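Local coordinates for protein lysine-sensitive aspartokinase 3 (Escherichia coli, PDB 2J0W) that catalyses the ATP-dependent phosphorylation of L-aspartate to 4-phospho-L-aspartate, a step in lysine biosynthesis, and is inhibited allosterically by L-lysine, at residues Pro296-Gln308 against Glu434-Phe448. Sequence-based numbering, arbitrary orientation.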
loop_
_atom_site.group_PDB
_atom_site.type_symbol
_atom_site.label_atom_id
_atom_site.label_comp_id
_atom_site.label_asym_id
_atom_site.label_seq_id
_atom_site.Cartn_x
_atom_site.Cartn_y
_atom_site.Cartn_z
ATOM N N PRO A 296 5.109 22.864 15.323
ATOM C CA PRO A 296 4.702 21.468 15.504
ATOM C C PRO A 296 5.850 20.486 15.671
ATOM O O PRO A 296 6.750 20.430 14.846
ATOM C CB PRO A 296 3.896 21.184 14.240
ATOM C CG PRO A 296 3.264 22.505 13.955
ATOM C CD PRO A 296 4.406 23.462 14.174
ATOM N N PRO A 297 5.827 19.685 16.741
ATOM C CA PRO A 297 6.890 18.703 16.982
ATOM C C PRO A 297 7.052 17.740 15.818
ATOM O O PRO A 297 6.315 17.797 14.835
ATOM C CB PRO A 297 6.417 17.979 18.238
ATOM C CG PRO A 297 5.661 19.039 18.969
ATOM C CD PRO A 297 4.869 19.704 17.859
ATOM N N LEU A 298 8.026 16.850 15.941
ATOM C CA LEU A 298 8.264 15.864 14.908
ATOM C C LEU A 298 7.425 14.671 15.311
ATOM O O LEU A 298 6.947 13.920 14.467
ATOM C CB LEU A 298 9.743 15.478 14.856
ATOM C CG LEU A 298 10.123 14.540 13.707
ATOM C CD1 LEU A 298 9.884 15.239 12.373
ATOM C CD2 LEU A 298 11.576 14.125 13.842
ATOM N N PHE A 299 7.241 14.519 16.617
ATOM C CA PHE A 299 6.446 13.424 17.160
ATOM C C PHE A 299 5.458 13.959 18.187
ATOM O O PHE A 299 5.866 14.360 19.273
ATOM C CB PHE A 299 7.344 12.391 17.850
ATOM C CG PHE A 299 8.433 11.833 16.973
ATOM C CD1 PHE A 299 8.193 11.533 15.638
ATOM C CD2 PHE A 299 9.688 11.552 17.504
ATOM C CE1 PHE A 299 9.178 10.959 14.843
ATOM C CE2 PHE A 299 10.685 10.975 16.723
ATOM C CZ PHE A 299 10.429 10.678 15.385
ATOM N N ARG A 300 4.165 13.965 17.855
ATOM C CA ARG A 300 3.159 14.450 18.798
ATOM C C ARG A 300 2.729 13.347 19.734
ATOM O O ARG A 300 2.752 13.514 20.949
ATOM C CB ARG A 300 1.907 14.956 18.087
ATOM C CG ARG A 300 1.998 16.343 17.504
ATOM C CD ARG A 300 1.683 17.455 18.494
ATOM N NE ARG A 300 1.496 18.699 17.752
ATOM C CZ ARG A 300 1.346 19.907 18.287
ATOM N NH1 ARG A 300 1.361 20.067 19.603
ATOM N NH2 ARG A 300 1.178 20.959 17.493
ATOM N N ALA A 301 2.337 12.213 19.164
ATOM C CA ALA A 301 1.860 11.118 19.984
ATOM C C ALA A 301 1.814 9.772 19.295
ATOM O O ALA A 301 2.188 9.626 18.139
ATOM C CB ALA A 301 0.483 11.458 20.505
ATOM N N LEU A 302 1.344 8.787 20.045
ATOM C CA LEU A 302 1.191 7.428 19.566
ATOM C C LEU A 302 -0.278 7.077 19.761
ATOM O O LEU A 302 -0.902 7.502 20.732
ATOM C CB LEU A 302 2.062 6.476 20.382
ATOM C CG LEU A 302 3.560 6.786 20.385
ATOM C CD1 LEU A 302 4.254 5.877 21.379
ATOM C CD2 LEU A 302 4.134 6.602 18.984
ATOM N N ALA A 303 -0.830 6.313 18.826
ATOM C CA ALA A 303 -2.228 5.895 18.881
ATOM C C ALA A 303 -2.304 4.395 18.650
ATOM O O ALA A 303 -1.593 3.845 17.803
ATOM C CB ALA A 303 -3.035 6.631 17.826
ATOM N N LEU A 304 -3.174 3.740 19.409
ATOM C CA LEU A 304 -3.360 2.299 19.312
ATOM C C LEU A 304 -4.769 1.971 18.825
ATOM O O LEU A 304 -5.744 2.549 19.298
ATOM C CB LEU A 304 -3.130 1.673 20.684
ATOM C CG LEU A 304 -3.440 0.192 20.882
ATOM C CD1 LEU A 304 -2.382 -0.677 20.196
ATOM C CD2 LEU A 304 -3.472 -0.089 22.382
ATOM N N ARG A 305 -4.867 1.064 17.858
ATOM C CA ARG A 305 -6.164 0.632 17.329
ATOM C C ARG A 305 -6.157 -0.893 17.422
ATOM O O ARG A 305 -5.444 -1.576 16.689
ATOM C CB ARG A 305 -6.343 1.084 15.879
ATOM C CG ARG A 305 -7.796 1.276 15.491
ATOM C CD ARG A 305 -7.946 2.051 14.185
ATOM N NE ARG A 305 -7.595 1.257 13.006
ATOM C CZ ARG A 305 -7.538 1.762 11.779
ATOM N NH1 ARG A 305 -7.808 3.049 11.579
ATOM N NH2 ARG A 305 -7.210 0.990 10.754
ATOM N N ARG A 306 -6.949 -1.413 18.350
ATOM C CA ARG A 306 -7.031 -2.845 18.611
ATOM C C ARG A 306 -7.971 -3.662 17.740
ATOM O O ARG A 306 -8.874 -3.130 17.098
ATOM C CB ARG A 306 -7.434 -3.071 20.064
ATOM C CG ARG A 306 -6.361 -2.747 21.057
ATOM C CD ARG A 306 -6.347 -3.815 22.114
ATOM N NE ARG A 306 -5.060 -3.894 22.787
ATOM C CZ ARG A 306 -4.351 -5.013 22.886
ATOM N NH1 ARG A 306 -4.808 -6.139 22.349
ATOM N NH2 ARG A 306 -3.198 -5.008 23.539
ATOM N N ASN A 307 -7.760 -4.975 17.778
ATOM C CA ASN A 307 -8.569 -5.931 17.035
ATOM C C ASN A 307 -8.620 -5.634 15.551
ATOM O O ASN A 307 -9.691 -5.605 14.935
ATOM C CB ASN A 307 -9.980 -5.973 17.598
ATOM C CG ASN A 307 -9.984 -6.074 19.095
ATOM O OD1 ASN A 307 -9.271 -6.899 19.667
ATOM N ND2 ASN A 307 -10.789 -5.231 19.750
ATOM N N GLN A 308 -7.448 -5.408 14.981
ATOM C CA GLN A 308 -7.363 -5.142 13.570
ATOM C C GLN A 308 -7.300 -6.498 12.872
ATOM O O GLN A 308 -6.923 -7.506 13.469
ATOM C CB GLN A 308 -6.118 -4.309 13.273
ATOM C CG GLN A 308 -6.069 -3.009 14.056
ATOM C CD GLN A 308 -7.199 -2.050 13.708
ATOM O OE1 GLN A 308 -7.237 -1.479 12.622
ATOM N NE2 GLN A 308 -8.126 -1.869 14.636
ATOM N N GLU A 434 -1.482 -9.149 22.003
ATOM C CA GLU A 434 -0.916 -9.228 23.354
ATOM C C GLU A 434 0.304 -8.354 23.657
ATOM O O GLU A 434 0.516 -7.968 24.808
ATOM C CB GLU A 434 -0.586 -10.684 23.716
ATOM C CG GLU A 434 0.144 -11.457 22.637
ATOM C CD GLU A 434 -0.769 -11.832 21.477
ATOM O OE1 GLU A 434 -0.576 -11.305 20.357
ATOM O OE2 GLU A 434 -1.689 -12.652 21.691
ATOM N N ASP A 435 1.106 -8.044 22.644
ATOM C CA ASP A 435 2.297 -7.217 22.852
ATOM C C ASP A 435 1.986 -5.734 22.610
ATOM O O ASP A 435 2.833 -4.861 22.830
ATOM C CB ASP A 435 3.425 -7.653 21.901
ATOM C CG ASP A 435 3.805 -9.121 22.055
ATOM O OD1 ASP A 435 4.593 -9.622 21.223
ATOM O OD2 ASP A 435 3.325 -9.772 23.006
ATOM N N ALA A 436 0.763 -5.461 22.168
ATOM C CA ALA A 436 0.323 -4.107 21.854
ATOM C C ALA A 436 0.724 -2.984 22.816
ATOM O O ALA A 436 1.469 -2.076 22.444
ATOM C CB ALA A 436 -1.187 -4.100 21.659
ATOM N N GLU A 437 0.230 -3.031 24.047
ATOM C CA GLU A 437 0.537 -1.971 25.000
ATOM C C GLU A 437 2.008 -1.841 25.396
ATOM O O GLU A 437 2.517 -0.721 25.504
ATOM C CB GLU A 437 -0.341 -2.116 26.244
ATOM C CG GLU A 437 -1.822 -2.023 25.936
ATOM C CD GLU A 437 -2.683 -1.960 27.175
ATOM O OE1 GLU A 437 -2.409 -2.712 28.135
ATOM O OE2 GLU A 437 -3.648 -1.170 27.186
ATOM N N GLN A 438 2.694 -2.965 25.608
ATOM C CA GLN A 438 4.107 -2.902 25.980
ATOM C C GLN A 438 4.892 -2.124 24.907
ATOM O O GLN A 438 5.868 -1.427 25.210
ATOM C CB GLN A 438 4.696 -4.307 26.151
ATOM C CG GLN A 438 6.089 -4.279 26.766
ATOM C CD GLN A 438 6.803 -5.622 26.723
ATOM O OE1 GLN A 438 7.958 -5.735 27.135
ATOM N NE2 GLN A 438 6.123 -6.640 26.217
ATOM N N VAL A 439 4.456 -2.238 23.656
ATOM C CA VAL A 439 5.095 -1.522 22.565
ATOM C C VAL A 439 4.813 -0.028 22.726
ATOM O O VAL A 439 5.728 0.792 22.692
ATOM C CB VAL A 439 4.559 -2.007 21.199
ATOM C CG1 VAL A 439 5.054 -1.100 20.076
ATOM C CG2 VAL A 439 5.009 -3.437 20.951
ATOM N N VAL A 440 3.545 0.320 22.911
ATOM C CA VAL A 440 3.158 1.717 23.076
ATOM C C VAL A 440 3.965 2.372 24.187
ATOM O O VAL A 440 4.363 3.538 24.096
ATOM C CB VAL A 440 1.677 1.828 23.422
ATOM C CG1 VAL A 440 1.295 3.279 23.640
ATOM C CG2 VAL A 440 0.866 1.216 22.306
ATOM N N GLN A 441 4.201 1.602 25.240
ATOM C CA GLN A 441 4.959 2.085 26.379
ATOM C C GLN A 441 6.421 2.250 25.982
ATOM O O GLN A 441 6.989 3.334 26.128
ATOM C CB GLN A 441 4.821 1.095 27.540
ATOM C CG GLN A 441 3.434 1.083 28.181
ATOM C CD GLN A 441 3.083 -0.256 28.813
ATOM O OE1 GLN A 441 2.056 -0.388 29.475
ATOM N NE2 GLN A 441 3.933 -1.259 28.603
ATOM N N LYS A 442 7.024 1.189 25.458
ATOM C CA LYS A 442 8.413 1.280 25.062
ATOM C C LYS A 442 8.692 2.481 24.172
ATOM O O LYS A 442 9.652 3.207 24.414
ATOM C CB LYS A 442 8.862 -0.001 24.371
ATOM C CG LYS A 442 9.107 -1.152 25.333
ATOM C CD LYS A 442 10.163 -0.794 26.380
ATOM C CE LYS A 442 10.368 -1.936 27.370
ATOM N NZ LYS A 442 10.643 -3.234 26.675
ATOM N N LEU A 443 7.860 2.701 23.155
ATOM C CA LEU A 443 8.046 3.835 22.243
ATOM C C LEU A 443 7.964 5.167 22.961
ATOM O O LEU A 443 8.919 5.941 22.998
ATOM C CB LEU A 443 6.983 3.829 21.148
ATOM C CG LEU A 443 6.960 2.702 20.124
ATOM C CD1 LEU A 443 5.811 2.970 19.175
ATOM C CD2 LEU A 443 8.273 2.638 19.363
ATOM N N HIS A 444 6.785 5.423 23.510
ATOM C CA HIS A 444 6.479 6.649 24.247
ATOM C C HIS A 444 7.632 7.047 25.156
ATOM O O HIS A 444 8.031 8.221 25.210
ATOM C CB HIS A 444 5.209 6.425 25.086
ATOM C CG HIS A 444 4.607 7.681 25.619
ATOM N ND1 HIS A 444 4.891 8.164 26.875
ATOM C CD2 HIS A 444 3.776 8.580 25.043
ATOM C CE1 HIS A 444 4.261 9.313 27.051
ATOM N NE2 HIS A 444 3.579 9.587 25.955
ATOM N N SER A 445 8.160 6.048 25.858
ATOM C CA SER A 445 9.255 6.229 26.793
ATOM C C SER A 445 10.450 6.959 26.181
ATOM O O SER A 445 10.685 8.122 26.511
ATOM C CB SER A 445 9.688 4.863 27.352
ATOM O OG SER A 445 10.708 5.014 28.313
ATOM N N ASN A 446 11.192 6.299 25.293
ATOM C CA ASN A 446 12.344 6.938 24.680
ATOM C C ASN A 446 11.823 7.839 23.562
ATOM O O ASN A 446 12.442 7.940 22.503
ATOM C CB ASN A 446 13.328 5.892 24.107
ATOM C CG ASN A 446 12.914 5.386 22.747
ATOM O OD1 ASN A 446 11.835 4.822 22.612
ATOM N ND2 ASN A 446 13.752 5.601 21.728
ATOM N N LEU A 447 10.684 8.497 23.782
ATOM C CA LEU A 447 10.122 9.378 22.753
ATOM C C LEU A 447 9.463 10.664 23.259
ATOM O O LEU A 447 9.491 11.706 22.587
ATOM C CB LEU A 447 9.130 8.582 21.900
ATOM C CG LEU A 447 9.227 8.865 20.397
ATOM C CD1 LEU A 447 8.439 7.849 19.574
ATOM C CD2 LEU A 447 8.735 10.275 20.151
ATOM N N PHE A 448 8.882 10.594 24.452
ATOM C CA PHE A 448 8.207 11.755 25.024
ATOM C C PHE A 448 8.589 11.988 26.475
ATOM O O PHE A 448 8.452 13.100 26.998
ATOM C CB PHE A 448 6.705 11.560 24.909
ATOM C CG PHE A 448 6.252 11.267 23.507
ATOM C CD1 PHE A 448 6.073 12.296 22.589
ATOM C CD2 PHE A 448 6.024 9.956 23.100
ATOM C CE1 PHE A 448 5.670 12.025 21.285
ATOM C CE2 PHE A 448 5.622 9.676 21.804
ATOM C CZ PHE A 448 5.443 10.714 20.892
HETATM O O HOH W 1 -5.640 -1.223 24.427
#
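One water oxygen bridges R306 and E437, accepting from R306 NE at 3.2 Å and donating to E437 OE2 at 3.4 Å; both bonds are weak. They lie at one end of an otherwise apolar interface in which strand 299-306 runs almost exactly antiparallel to helix 436-448 (174°, axes 9.2 Å apart). F299, L302 and L304 point at the helix and A303 away; the alternation breaks at R300 and A301, a classic beta bulge opposite I392, where both point away. L302 carries the largest share; its CD1 lies 3.4 Å from L443 CB and also meets the backbone at H444. L304 directs CD1 at A436 CB, 3.9 Å away, its CG being anti to the backbone N (chi1 172°). At the other end, the F448 ring presents its edge to F299 O, 3.1 Å from CE1, and to L302 CG, 3.8 Å from CE2. H444 keeps CB against L302 CD1, while its ring bonds outside the segments, NE2 to T228 OG1 and ND1 to E449 OE2; R300 forms a salt bridge with E247. This is helix-on-sheet packing of an ACT domain, beside the nucleotide site: the A301 side chain is about 6 Å from bound ADP. With only a weak water bridge between the segments, their cohesion rests mainly on apolar side-chain fit.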